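Local coordinates for protein organophosphorus hydrolase (Pseudomonas pseudoalcaligenes, PDB 4LE6) that probably hydrolyses organophosphate triesters at a two-zinc centre held in a metallo-beta-lactamase fold, at residues Val47-Asp52 with Asn90-Asn95; Leu102-Ala107 with Leu136-His141; Glu130-Val135 with Pro155-Ala160; Pro224-Gly229 with Val261-Asp266; Pro228-Tyr233 with Gly246-Asn251. All blocks are in the same frame, centred on the assembly; numbering follows the deposited sequence.

Contact 1: residues Val47-Asp52 with Asn90-Asn95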
# COMPACT_ATOMS: atom_id res chain seq x y z
N VAL A 47 -1.80 0.33 16.13
CA VAL A 47 -2.91 0.18 15.19
C VAL A 47 -2.65 -1.04 14.31
O VAL A 47 -1.57 -1.17 13.72
CB VAL A 47 -3.03 1.42 14.30
CG1 VAL A 47 -4.18 1.28 13.32
CG2 VAL A 47 -3.20 2.67 15.16
N THR A 48 -3.63 -1.94 14.25
CA THR A 48 -3.60 -3.04 13.31
C THR A 48 -4.79 -2.88 12.35
O THR A 48 -5.93 -3.05 12.76
CB THR A 48 -3.69 -4.42 13.98
OG1 THR A 48 -2.58 -4.61 14.86
CG2 THR A 48 -3.65 -5.53 12.95
N ALA A 49 -4.50 -2.52 11.10
CA ALA A 49 -5.53 -2.47 10.06
C ALA A 49 -5.86 -3.90 9.67
O ALA A 49 -4.93 -4.74 9.56
CB ALA A 49 -5.03 -1.70 8.85
N LEU A 50 -7.15 -4.17 9.47
CA LEU A 50 -7.64 -5.51 9.16
C LEU A 50 -8.55 -5.51 7.93
O LEU A 50 -9.53 -4.77 7.88
CB LEU A 50 -8.46 -6.06 10.33
CG LEU A 50 -7.71 -6.18 11.66
CD1 LEU A 50 -8.68 -6.53 12.75
CD2 LEU A 50 -6.62 -7.25 11.53
N TYR A 51 -8.24 -6.36 6.97
CA TYR A 51 -8.96 -6.42 5.70
C TYR A 51 -10.11 -7.40 5.80
O TYR A 51 -9.92 -8.51 6.27
CB TYR A 51 -7.97 -6.88 4.64
CG TYR A 51 -8.45 -6.92 3.21
CD1 TYR A 51 -8.86 -5.76 2.55
CD2 TYR A 51 -8.45 -8.11 2.49
CE1 TYR A 51 -9.27 -5.81 1.21
CE2 TYR A 51 -8.84 -8.15 1.16
CZ TYR A 51 -9.25 -7.01 0.53
OH TYR A 51 -9.64 -7.08 -0.80
N ASP A 52 -11.31 -6.99 5.37
CA ASP A 52 -12.45 -7.91 5.35
C ASP A 52 -12.63 -8.62 4.04
O ASP A 52 -13.33 -9.64 3.96
CB ASP A 52 -13.77 -7.20 5.67
CG ASP A 52 -14.85 -8.18 6.11
OD1 ASP A 52 -14.57 -9.03 6.99
OD2 ASP A 52 -15.97 -8.14 5.56
N ASN A 90 -12.58 -2.36 5.32
CA ASN A 90 -11.57 -2.47 6.36
C ASN A 90 -12.15 -2.30 7.77
O ASN A 90 -13.17 -1.64 7.97
CB ASN A 90 -10.49 -1.42 6.15
CG ASN A 90 -9.93 -1.42 4.75
OD1 ASN A 90 -9.61 -2.47 4.18
ND2 ASN A 90 -9.78 -0.23 4.19
N ALA A 91 -11.48 -2.91 8.74
CA ALA A 91 -11.77 -2.65 10.15
C ALA A 91 -10.45 -2.33 10.84
O ALA A 91 -9.38 -2.55 10.25
CB ALA A 91 -12.44 -3.83 10.78
N TYR A 92 -10.51 -1.80 12.05
CA TYR A 92 -9.27 -1.38 12.73
C TYR A 92 -9.21 -1.82 14.17
O TYR A 92 -10.17 -1.64 14.90
CB TYR A 92 -9.12 0.13 12.60
CG TYR A 92 -9.00 0.49 11.14
CD1 TYR A 92 -7.76 0.45 10.50
CD2 TYR A 92 -10.12 0.78 10.38
CE1 TYR A 92 -7.65 0.75 9.18
CE2 TYR A 92 -10.01 1.07 9.04
CZ TYR A 92 -8.76 1.03 8.45
OH TYR A 92 -8.64 1.31 7.10
N LEU A 93 -8.08 -2.38 14.57
CA LEU A 93 -7.89 -2.88 15.93
C LEU A 93 -6.82 -2.04 16.57
O LEU A 93 -5.71 -1.97 16.06
CB LEU A 93 -7.42 -4.33 15.86
CG LEU A 93 -7.17 -5.07 17.18
CD1 LEU A 93 -8.45 -5.20 17.96
CD2 LEU A 93 -6.57 -6.43 16.87
N ILE A 94 -7.15 -1.35 17.66
CA ILE A 94 -6.21 -0.45 18.29
C ILE A 94 -5.96 -0.91 19.72
O ILE A 94 -6.90 -1.09 20.51
CB ILE A 94 -6.71 1.00 18.24
CG1 ILE A 94 -6.88 1.41 16.77
CG2 ILE A 94 -5.73 1.95 18.92
CD1 ILE A 94 -7.48 2.76 16.56
N ASN A 95 -4.69 -1.16 20.01
CA ASN A 95 -4.26 -1.55 21.35
C ASN A 95 -3.72 -0.28 22.01
O ASN A 95 -2.66 0.23 21.62
CB ASN A 95 -3.17 -2.63 21.25
CG ASN A 95 -2.70 -3.13 22.61
OD1 ASN A 95 -2.70 -2.38 23.58
ND2 ASN A 95 -2.30 -4.40 22.69
O HOH W 1 -3.44 -3.49 17.24
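Asn90 begins the pairing of 90-95 with 47-52, two antiparallel strands of one sheet. Its OD1 lies 3.7 Å from CD1 of Tyr51, in the plane of the ring and at its edge; amide and ring planes are 39° apart. Its ND2 bonds to the carbonyls of Leu295 and Gly292. Ala91 forms a hydrogen-bonded pair with Leu50: its N reaches Leu50 O at 2.8 Å, and its O accepts from Leu50 N at 2.9 Å. Tyr92 has CG beside the backbone N (chi1 -62°). This brings CE1 to 3.6 Å from Ala49 CB, while the hydroxyl bonds to Pro298 O. Leu93 makes the second hydrogen-bonded pair. Thr48 N meets Leu93 O at 2.8 Å, and Leu93 N meets Thr48 O at 2.9 Å. A water joins Leu93 O to Thr48 OG1, which also bonds to Arg39. On the face of Thr48, Leu50 and Leu93, Leu93 CB meets Leu50 CD1 at 4.0 Å. Ile94 rests its CG1 against Val47 CG2 at 4.2 Å, on the same face as Tyr92. Four backbone bonds set the register of this buried pair, and largely apolar side chains fill both faces. Asn90 OD1 is buried with no hydrogen-bond partner in the model.

Contact 2: residues Leu102-Ala107 with Leu136-His141; sequences LIDTGA and LLTHLH. With ZN (zinc ion), chain J.
Asp104 has CG beside its own N (chi1 -69°), and Thr138 has OG1 between N and the carbonyl carbon (chi1 57°). These torsions bring carboxylate and hydroxyl together, with the two side chains crossing at about a right angle. Thr138 OG1 donates to Asp104 OD2 at 2.8 Å, on the syn lone pair. Thr138 N donates to OD1 of Asp104 at 2.9 Å, also on the syn side but 19° out of the carboxylate plane. One threonine thus holds both oxygens and fixes the rotation of the carboxylate. OD2 also bonds to ND1 of His144, a ligand of the second zinc.

The same hydroxyl of Thr138 accepts from His139 ND1 at 2.9 Å, close to the ring plane, while His139 NE2 binds the first zinc at 2.2 Å. His141 ND1 binds the same ion at 2.0 Å. Asp104 is therefore a second-shell residue for both metals: it bonds to His144 itself and reaches His139 through Thr138. The two histidines belong to the HxHxDH metal motif of the metallo-beta-lactamase superfamily.

Upstream in both segments, Leu136 N bonds to Leu102 O at 2.8 Å and Asp104 N to Leu136 O at 2.9 Å, joining parallel strands 100-103 and 134-136. Ile103 and Leu136 lie side by side and pack on Tyr233 and Phe235 of strand 231-237. Strand 85-95 flanks 100-103 on its other side, and helix 142-145 follows His141.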
# COMPACT_ATOMS: atom_id res chain seq x y z
N LEU A 102 -11.74 -2.78 18.91
CA LEU A 102 -11.97 -3.06 17.50
C LEU A 102 -13.01 -2.07 16.96
O LEU A 102 -14.08 -1.93 17.55
CB LEU A 102 -12.44 -4.51 17.35
CG LEU A 102 -12.82 -4.93 15.93
CD1 LEU A 102 -11.61 -4.83 15.00
CD2 LEU A 102 -13.40 -6.35 15.94
N ILE A 103 -12.70 -1.38 15.87
CA ILE A 103 -13.65 -0.49 15.21
C ILE A 103 -14.12 -1.14 13.91
O ILE A 103 -13.31 -1.37 12.99
CB ILE A 103 -13.03 0.88 14.90
CG1 ILE A 103 -12.40 1.49 16.15
CG2 ILE A 103 -14.09 1.83 14.37
CD1 ILE A 103 -10.93 1.16 16.35
N ASP A 104 -15.43 -1.41 13.86
CA ASP A 104 -16.12 -2.15 12.80
C ASP A 104 -15.63 -3.58 12.72
O ASP A 104 -14.63 -3.93 13.33
CB ASP A 104 -16.04 -1.40 11.47
CG ASP A 104 -16.86 -0.13 11.49
OD1 ASP A 104 -17.72 -0.01 12.39
OD2 ASP A 104 -16.68 0.74 10.61
N THR A 105 -16.38 -4.43 12.02
CA THR A 105 -16.16 -5.87 12.10
C THR A 105 -16.29 -6.57 10.77
O THR A 105 -16.27 -7.80 10.71
CB THR A 105 -17.18 -6.54 13.06
OG1 THR A 105 -18.50 -6.49 12.49
CG2 THR A 105 -17.16 -5.86 14.39
N GLY A 106 -16.37 -5.80 9.70
CA GLY A 106 -16.58 -6.39 8.39
C GLY A 106 -17.98 -6.97 8.24
O GLY A 106 -18.88 -6.66 9.04
N ALA A 107 -18.16 -7.81 7.23
CA ALA A 107 -19.49 -8.20 6.75
C ALA A 107 -19.86 -9.64 7.06
O ALA A 107 -20.96 -10.07 6.71
CB ALA A 107 -19.56 -7.99 5.25
N LEU A 136 -16.33 -0.78 18.71
CA LEU A 136 -17.01 0.47 18.36
C LEU A 136 -17.51 0.35 16.92
O LEU A 136 -16.73 0.06 16.02
CB LEU A 136 -16.06 1.67 18.45
CG LEU A 136 -15.21 1.77 19.71
CD1 LEU A 136 -14.17 2.88 19.56
CD2 LEU A 136 -16.09 2.01 20.92
N LEU A 137 -18.79 0.59 16.69
CA LEU A 137 -19.32 0.56 15.34
C LEU A 137 -19.47 1.97 14.81
O LEU A 137 -20.10 2.81 15.48
CB LEU A 137 -20.69 -0.12 15.33
CG LEU A 137 -20.72 -1.60 15.70
CD1 LEU A 137 -22.16 -2.08 15.65
CD2 LEU A 137 -19.84 -2.40 14.76
N THR A 138 -18.94 2.26 13.62
CA THR A 138 -19.14 3.59 13.03
C THR A 138 -20.62 3.75 12.66
O THR A 138 -21.18 4.83 12.81
CB THR A 138 -18.26 3.85 11.80
OG1 THR A 138 -18.48 2.84 10.81
CG2 THR A 138 -16.81 3.83 12.21
N HIS A 139 -21.24 2.67 12.21
CA HIS A 139 -22.65 2.64 11.87
C HIS A 139 -23.09 1.19 11.69
O HIS A 139 -22.26 0.28 11.76
CB HIS A 139 -22.97 3.47 10.60
CG HIS A 139 -22.27 3.01 9.35
ND1 HIS A 139 -20.90 2.88 9.26
CD2 HIS A 139 -22.75 2.73 8.11
CE1 HIS A 139 -20.57 2.51 8.04
NE2 HIS A 139 -21.68 2.40 7.32
N LEU A 140 -24.38 0.97 11.45
CA LEU A 140 -24.95 -0.37 11.53
C LEU A 140 -25.09 -1.10 10.21
O LEU A 140 -25.73 -2.16 10.12
CB LEU A 140 -26.32 -0.31 12.23
CG LEU A 140 -26.27 0.17 13.68
CD1 LEU A 140 -27.68 0.14 14.31
CD2 LEU A 140 -25.27 -0.66 14.51
N HIS A 141 -24.47 -0.55 9.17
CA HIS A 141 -24.51 -1.19 7.88
C HIS A 141 -23.91 -2.60 7.98
O HIS A 141 -23.02 -2.83 8.79
CB HIS A 141 -23.76 -0.36 6.83
CG HIS A 141 -24.59 0.67 6.14
ND1 HIS A 141 -24.04 1.69 5.39
CD2 HIS A 141 -25.93 0.82 6.05
CE1 HIS A 141 -25.01 2.42 4.87
NE2 HIS A 141 -26.17 1.92 5.27
ZN ZN J . -22.08 2.26 5.18
O HOH W 2 -21.25 0.50 4.31

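Contact 3: residues Glu130-Val135 with Pro155-Ala160; sequences EQVDTV and PAYPNA
Asn159 reaches across to the backbone of Glu130. Its ND2 donates to Glu130 O at 2.8 Å, in the carbonyl plane and on a lone pair. The bond is nearly straight, 172° at the hydrogen, and lies in the plane of the asparagine amide. Ala160 provides the apolar centre. Its CB is 3.7 Å from Val135 CG2 and also touches Val132 CG1. Tyr157 extends this patch: CD1 of its ring meets Val132 CG2 at 3.9 Å, and its CB lies 4.0 Å from Val135 CG2. The Val132 and Tyr157 side chains meet at a slant, whereas Val135 and Tyr157 cross at about a right angle.

Two waters fill out the polar side. One donates to Val132 O and accepts from Asn159 N at 2.9 Å. The other donates to both Asp133 O and Asn159 O. Ala160 CA comes to 3.4 Å from Asp133 O as a CA-H...O contact.

A type I turn from Tyr157 to Ala160, closed by Ala160 N to Tyr157 O at 3.1 Å, places Tyr157, Asn159 and Ala160 against 130-135. On 130-135, the Asp133 carboxylate bonds to Thr134 OG1, Leu100 N and Asn99 ND2.

The contact marks the start of two neighbouring parallel strands, 134-136 and 161-163, the latter the outermost strand of the sheet within the chain. Tyr157 also covers Leu102 of strand 100-103 and packs against Val118, Gln119 and Leu122 of helix 118-124.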
# COMPACT_ATOMS: atom_id res chain seq x y z
N GLU A 130 -11.29 -13.26 21.65
CA GLU A 130 -11.59 -13.25 23.08
C GLU A 130 -10.90 -12.11 23.81
O GLU A 130 -11.31 -11.74 24.91
CB GLU A 130 -11.19 -14.58 23.73
CG GLU A 130 -12.04 -15.76 23.29
CD GLU A 130 -11.69 -16.28 21.90
OE1 GLU A 130 -10.61 -15.93 21.34
OE2 GLU A 130 -12.49 -17.07 21.36
N GLN A 131 -9.86 -11.54 23.21
CA GLN A 131 -9.10 -10.44 23.84
C GLN A 131 -9.73 -9.06 23.62
O GLN A 131 -9.37 -8.09 24.29
CB GLN A 131 -7.66 -10.41 23.31
CG GLN A 131 -6.83 -11.65 23.67
CD GLN A 131 -5.45 -11.64 23.00
OE1 GLN A 131 -5.34 -11.38 21.81
NE2 GLN A 131 -4.41 -11.87 23.78
N VAL A 132 -10.64 -8.96 22.66
CA VAL A 132 -11.20 -7.66 22.34
C VAL A 132 -12.19 -7.29 23.45
O VAL A 132 -13.15 -8.02 23.68
CB VAL A 132 -11.89 -7.70 20.98
CG1 VAL A 132 -12.64 -6.38 20.71
CG2 VAL A 132 -10.87 -7.97 19.89
N ASP A 133 -11.93 -6.19 24.17
CA ASP A 133 -12.78 -5.78 25.29
C ASP A 133 -13.80 -4.72 24.89
O ASP A 133 -14.78 -4.48 25.60
CB ASP A 133 -11.94 -5.29 26.48
CG ASP A 133 -11.21 -3.99 26.18
OD1 ASP A 133 -11.86 -2.92 26.17
OD2 ASP A 133 -9.99 -4.02 25.96
N THR A 134 -13.60 -4.09 23.74
CA THR A 134 -14.52 -3.08 23.24
C THR A 134 -14.63 -3.19 21.72
O THR A 134 -13.62 -3.35 21.04
CB THR A 134 -14.04 -1.66 23.54
OG1 THR A 134 -13.75 -1.51 24.93
CG2 THR A 134 -15.11 -0.64 23.15
N VAL A 135 -15.86 -3.11 21.21
CA VAL A 135 -16.10 -2.97 19.78
C VAL A 135 -16.86 -1.67 19.55
O VAL A 135 -17.91 -1.46 20.17
CB VAL A 135 -16.92 -4.15 19.21
CG1 VAL A 135 -17.24 -3.91 17.73
CG2 VAL A 135 -16.16 -5.47 19.37
N PRO A 155 -21.24 -15.19 19.35
CA PRO A 155 -20.67 -13.84 19.26
C PRO A 155 -19.22 -13.89 18.75
O PRO A 155 -18.43 -14.67 19.26
CB PRO A 155 -20.70 -13.34 20.70
CG PRO A 155 -21.62 -14.27 21.45
CD PRO A 155 -21.52 -15.58 20.75
N ALA A 156 -18.87 -13.08 17.76
CA ALA A 156 -17.51 -13.07 17.27
C ALA A 156 -16.55 -12.57 18.35
O ALA A 156 -15.44 -13.09 18.50
CB ALA A 156 -17.40 -12.23 16.02
N TYR A 157 -17.00 -11.56 19.12
CA TYR A 157 -16.19 -10.92 20.17
C TYR A 157 -16.93 -11.03 21.51
O TYR A 157 -17.51 -10.06 22.02
CB TYR A 157 -15.87 -9.48 19.76
CG TYR A 157 -15.20 -9.50 18.41
CD1 TYR A 157 -13.86 -9.89 18.30
CD2 TYR A 157 -15.89 -9.24 17.25
CE1 TYR A 157 -13.24 -9.98 17.08
CE2 TYR A 157 -15.27 -9.33 16.00
CZ TYR A 157 -13.95 -9.70 15.93
OH TYR A 157 -13.28 -9.79 14.71
N PRO A 158 -16.91 -12.23 22.09
CA PRO A 158 -17.80 -12.57 23.21
C PRO A 158 -17.51 -11.83 24.52
O PRO A 158 -18.34 -11.88 25.43
CB PRO A 158 -17.54 -14.07 23.41
CG PRO A 158 -16.14 -14.28 22.92
CD PRO A 158 -16.07 -13.37 21.70
N ASN A 159 -16.35 -11.20 24.64
CA ASN A 159 -16.00 -10.49 25.86
C ASN A 159 -16.04 -8.98 25.70
O ASN A 159 -15.64 -8.24 26.61
CB ASN A 159 -14.63 -10.95 26.34
CG ASN A 159 -14.58 -12.44 26.57
OD1 ASN A 159 -15.54 -13.04 27.07
ND2 ASN A 159 -13.47 -13.06 26.21
N ALA A 160 -16.54 -8.52 24.55
CA ALA A 160 -16.48 -7.11 24.22
C ALA A 160 -17.73 -6.37 24.62
O ALA A 160 -18.85 -6.88 24.54
CB ALA A 160 -16.22 -6.92 22.73
O HOH W 3 -14.20 -10.34 22.92
O HOH W 4 -15.88 -5.77 27.80

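Contact 4: residues Pro224-Gly229 with Val261-Asp266. With ZN (zinc ion), chain J.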
# COMPACT_ATOMS: atom_id res chain seq x y z
N PRO A 224 -22.76 12.53 10.94
CA PRO A 224 -24.06 11.99 10.50
C PRO A 224 -24.28 12.17 9.01
O PRO A 224 -23.67 13.05 8.41
CB PRO A 224 -25.08 12.84 11.29
CG PRO A 224 -24.35 14.15 11.58
CD PRO A 224 -22.89 13.76 11.75
N GLY A 225 -25.12 11.33 8.40
CA GLY A 225 -25.50 11.52 7.01
C GLY A 225 -25.57 10.19 6.27
O GLY A 225 -26.65 9.78 5.83
N HIS A 226 -24.41 9.55 6.10
CA HIS A 226 -24.37 8.24 5.48
C HIS A 226 -25.40 7.34 6.18
O HIS A 226 -26.19 6.67 5.52
CB HIS A 226 -22.96 7.66 5.57
CG HIS A 226 -22.84 6.27 5.05
ND1 HIS A 226 -23.00 5.94 3.72
CD2 HIS A 226 -22.54 5.11 5.68
CE1 HIS A 226 -22.80 4.64 3.56
NE2 HIS A 226 -22.52 4.12 4.74
N THR A 227 -25.40 7.35 7.51
CA THR A 227 -26.57 6.97 8.29
C THR A 227 -26.83 8.06 9.32
O THR A 227 -25.93 8.84 9.65
CB THR A 227 -26.41 5.64 9.05
OG1 THR A 227 -25.38 5.77 10.03
CG2 THR A 227 -26.08 4.49 8.10
N PRO A 228 -28.06 8.13 9.85
CA PRO A 228 -28.37 9.18 10.83
C PRO A 228 -27.41 9.18 12.03
O PRO A 228 -26.99 10.25 12.46
CB PRO A 228 -29.80 8.82 11.28
CG PRO A 228 -30.37 8.03 10.12
CD PRO A 228 -29.21 7.26 9.57
N GLY A 229 -27.02 8.00 12.51
CA GLY A 229 -26.15 7.91 13.67
C GLY A 229 -24.69 7.73 13.29
O GLY A 229 -23.85 7.39 14.12
N VAL A 261 -19.60 14.71 -4.76
CA VAL A 261 -20.16 13.47 -5.31
C VAL A 261 -20.72 12.61 -4.17
O VAL A 261 -20.07 12.43 -3.14
CB VAL A 261 -19.11 12.70 -6.15
CG1 VAL A 261 -19.60 11.31 -6.54
CG2 VAL A 261 -18.76 13.49 -7.41
N VAL A 262 -21.93 12.08 -4.35
CA VAL A 262 -22.60 11.34 -3.27
C VAL A 262 -22.85 9.87 -3.64
O VAL A 262 -22.77 9.49 -4.80
CB VAL A 262 -23.92 11.99 -2.88
CG1 VAL A 262 -23.67 13.46 -2.53
CG2 VAL A 262 -24.94 11.90 -4.02
N PHE A 263 -23.15 9.07 -2.62
CA PHE A 263 -23.40 7.65 -2.79
C PHE A 263 -24.90 7.36 -2.67
O PHE A 263 -25.56 7.85 -1.76
CB PHE A 263 -22.60 6.90 -1.72
CG PHE A 263 -22.69 5.40 -1.81
CD1 PHE A 263 -22.40 4.74 -2.99
CD2 PHE A 263 -23.00 4.66 -0.69
CE1 PHE A 263 -22.47 3.35 -3.04
CE2 PHE A 263 -23.05 3.28 -0.74
CZ PHE A 263 -22.80 2.63 -1.91
N GLU A 264 -25.44 6.55 -3.59
CA GLU A 264 -26.88 6.30 -3.62
C GLU A 264 -27.41 5.77 -2.29
O GLU A 264 -28.56 5.99 -1.95
CB GLU A 264 -27.24 5.31 -4.72
CG GLU A 264 -28.68 5.48 -5.22
CD GLU A 264 -28.81 6.57 -6.26
OE1 GLU A 264 -27.88 7.40 -6.37
OE2 GLU A 264 -29.83 6.60 -6.99
N PHE A 265 -26.57 5.07 -1.54
CA PHE A 265 -27.01 4.46 -0.28
C PHE A 265 -26.57 5.23 0.98
O PHE A 265 -26.66 4.71 2.10
CB PHE A 265 -26.56 3.00 -0.24
CG PHE A 265 -27.26 2.15 -1.27
CD1 PHE A 265 -28.64 2.14 -1.38
CD2 PHE A 265 -26.52 1.37 -2.15
CE1 PHE A 265 -29.28 1.36 -2.33
CE2 PHE A 265 -27.16 0.59 -3.10
CZ PHE A 265 -28.54 0.59 -3.19
N ASP A 266 -26.11 6.46 0.79
CA ASP A 266 -26.16 7.43 1.88
C ASP A 266 -27.64 7.61 2.23
O ASP A 266 -28.46 7.86 1.35
CB ASP A 266 -25.57 8.78 1.46
CG ASP A 266 -24.08 8.73 1.25
OD1 ASP A 266 -23.39 7.95 1.93
OD2 ASP A 266 -23.58 9.51 0.41
ZN ZN J . -22.08 2.26 5.18
O HOH W 2 -21.25 0.50 4.31
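His226 and Asp266 make the one hydrogen bond between 224-229 and 261-266. ND1 of His226 donates to OD1 of Asp266 at 2.7 Å, with 167° at the hydrogen. The oxygen lies in the ring plane, yet the carboxylate stands almost upright to the ring, the planes being 83° apart. The other oxygen, OD2, accepts from Phe263 N at 3.1 Å, from above the carboxylate plane. Both ends of the carboxylate are thus held. A type I turn from Phe263 to Asp266, closed by Asp266 N to Phe263 O, brings the acid back toward the histidine.

Metal binding uses the far nitrogen of the ring. His226 NE2 binds zinc at 2.0 Å, alongside His139, His141, Asp247 and a water.

Van der Waals contact is slight: the edges of the two rings approach, His226 CE1 to Phe263 CD2 at 4.3 Å.

Asp266 is a second-shell residue, since its partner His226 is a zinc ligand. It fixes the rotation of the His226 ring and leaves NE2 facing the metal. A carboxylate at ND1 would be expected to make the histidine a more electron-rich ligand.

Contact 5: residues Pro228-Tyr233 with Gly246-Asn251; sequences PGHTSY and GDILLN. With ZN (zinc ion), chain J; ZN (zinc ion), chain K; EDO (1,2-ethanediol), chain H.
His230 points its ring edge at the backbone at Asp247. CG is anti to the backbone N (chi1 -177°), which carries the ring toward 246-251. There NE2 accepts from Asp247 N at 3.1 Å, with 162° at the hydrogen and the donor tilted 17° from the ring plane. The other ring nitrogen, ND1, bonds to Ser223 OG, so both nitrogens are engaged and the ring's rotation is fixed.

Gly246 lies at the same ring edge, near its plane, with CA 4.0 Å from His230 NE2. Ile248 crosses His230 at about a right angle. Its CD1 is 4.1 Å from His230 CE1 and 4.0 Å from Ser232 OG, whose hydroxyl bonds to Trp245 O.

The side chain of Asp247 goes to the metals. OD2 of Asp247 lies 2.2 Å from the zinc bound by His139, His141 and His226, and 2.1 Å from the zinc bound by Asp143, His144 and His294. A water forms a second bridge. His230 is thus a second-shell residue that positions the backbone of the bridging aspartate.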
# COMPACT_ATOMS: atom_id res chain seq x y z
N PRO A 228 -28.06 8.13 9.85
CA PRO A 228 -28.37 9.18 10.83
C PRO A 228 -27.41 9.18 12.03
O PRO A 228 -26.99 10.25 12.46
CB PRO A 228 -29.80 8.82 11.28
CG PRO A 228 -30.37 8.03 10.12
CD PRO A 228 -29.21 7.26 9.57
N GLY A 229 -27.02 8.00 12.51
CA GLY A 229 -26.15 7.91 13.67
C GLY A 229 -24.69 7.73 13.29
O GLY A 229 -23.85 7.39 14.12
N HIS A 230 -24.37 7.98 12.03
CA HIS A 230 -23.03 7.64 11.58
C HIS A 230 -21.99 8.38 12.42
O HIS A 230 -22.10 9.59 12.61
CB HIS A 230 -22.83 7.98 10.11
CG HIS A 230 -21.50 7.58 9.61
ND1 HIS A 230 -20.39 8.39 9.72
CD2 HIS A 230 -21.08 6.42 9.07
CE1 HIS A 230 -19.34 7.75 9.21
NE2 HIS A 230 -19.74 6.56 8.82
N THR A 231 -21.00 7.65 12.93
CA THR A 231 -20.04 8.20 13.90
C THR A 231 -18.60 7.81 13.57
O THR A 231 -18.33 6.68 13.19
CB THR A 231 -20.34 7.70 15.33
OG1 THR A 231 -21.68 8.05 15.68
CG2 THR A 231 -19.39 8.32 16.38
N SER A 232 -17.68 8.77 13.71
CA SER A 232 -16.25 8.54 13.55
C SER A 232 -15.60 8.49 14.92
O SER A 232 -16.14 9.05 15.87
CB SER A 232 -15.63 9.66 12.71
OG SER A 232 -16.29 9.77 11.46
N TYR A 233 -14.45 7.84 15.05
CA TYR A 233 -13.79 7.72 16.35
C TYR A 233 -12.37 8.27 16.32
O TYR A 233 -11.58 7.90 15.46
CB TYR A 233 -13.81 6.26 16.83
CG TYR A 233 -15.21 5.72 17.02
CD1 TYR A 233 -15.97 6.05 18.14
CD2 TYR A 233 -15.79 4.91 16.06
CE1 TYR A 233 -17.25 5.56 18.31
CE2 TYR A 233 -17.06 4.42 16.21
CZ TYR A 233 -17.79 4.75 17.34
OH TYR A 233 -19.07 4.24 17.48
N GLY A 246 -14.97 5.70 9.32
CA GLY A 246 -16.11 4.98 8.81
C GLY A 246 -16.29 5.24 7.32
O GLY A 246 -15.34 5.16 6.54
N ASP A 247 -17.52 5.56 6.94
CA ASP A 247 -17.91 5.71 5.55
C ASP A 247 -18.06 7.17 5.11
O ASP A 247 -18.96 7.51 4.33
CB ASP A 247 -19.22 4.93 5.33
CG ASP A 247 -19.00 3.43 5.25
OD1 ASP A 247 -17.91 2.97 5.65
OD2 ASP A 247 -19.91 2.71 4.79
N ILE A 248 -17.16 8.03 5.59
CA ILE A 248 -17.06 9.42 5.11
C ILE A 248 -16.98 9.48 3.60
O ILE A 248 -17.52 10.37 2.96
CB ILE A 248 -15.78 10.09 5.67
CG1 ILE A 248 -15.87 10.21 7.19
CG2 ILE A 248 -15.53 11.47 5.02
CD1 ILE A 248 -17.16 10.88 7.70
N LEU A 249 -16.31 8.51 3.00
CA LEU A 249 -16.38 8.39 1.57
C LEU A 249 -16.13 6.96 1.17
O LEU A 249 -15.58 6.16 1.92
CB LEU A 249 -15.44 9.36 0.85
CG LEU A 249 -13.94 9.29 1.07
CD1 LEU A 249 -13.28 8.35 0.05
CD2 LEU A 249 -13.36 10.69 0.97
N LEU A 250 -16.61 6.66 -0.02
CA LEU A 250 -16.68 5.32 -0.54
C LEU A 250 -15.72 5.08 -1.70
O LEU A 250 -15.39 3.94 -1.98
CB LEU A 250 -18.09 5.08 -1.04
CG LEU A 250 -18.69 3.73 -0.69
CD1 LEU A 250 -19.55 3.85 0.58
CD2 LEU A 250 -19.49 3.25 -1.87
N ASN A 251 -15.30 6.15 -2.37
CA ASN A 251 -14.41 6.01 -3.54
C ASN A 251 -13.32 7.06 -3.51
O ASN A 251 -13.58 8.25 -3.75
CB ASN A 251 -15.23 6.12 -4.82
CG ASN A 251 -14.42 5.77 -6.07
OD1 ASN A 251 -13.28 6.23 -6.24
ND2 ASN A 251 -14.99 4.96 -6.95
ZN ZN J . -22.08 2.26 5.18
ZN ZN K . -19.45 0.64 4.56
C1 EDO H . -23.45 10.50 16.28
O1 EDO H . -22.24 10.73 17.01
C2 EDO H . -23.42 11.17 14.91
O2 EDO H . -24.33 10.51 14.04
O HOH W 2 -21.25 0.50 4.31

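In the fold
From the N terminus, contact 1 closes the first loop, bringing strand 45-57 beside strand 85-95. Contact 2 opens after it and joins strands 100-103 and 134-136 in the same sheet. Contact 3 crosses contact 2, since their segments alternate, and extends that sheet toward strand 161-163. Contacts 4 and 5 come later and share Pro228 and Gly229; contact 5 closes before contact 4. Contact 5 belongs to the second main sheet, around strands 231-237 and 240-246. Contact 4 joins the loop between 218-222 and 231-237 to short strand 262-263, itself paired with 62-63. Contacts 2, 4 and 5 converge on one zinc ion and its water. Contact 3 binds no metal; its centre is about 28 Å from that of contact 4.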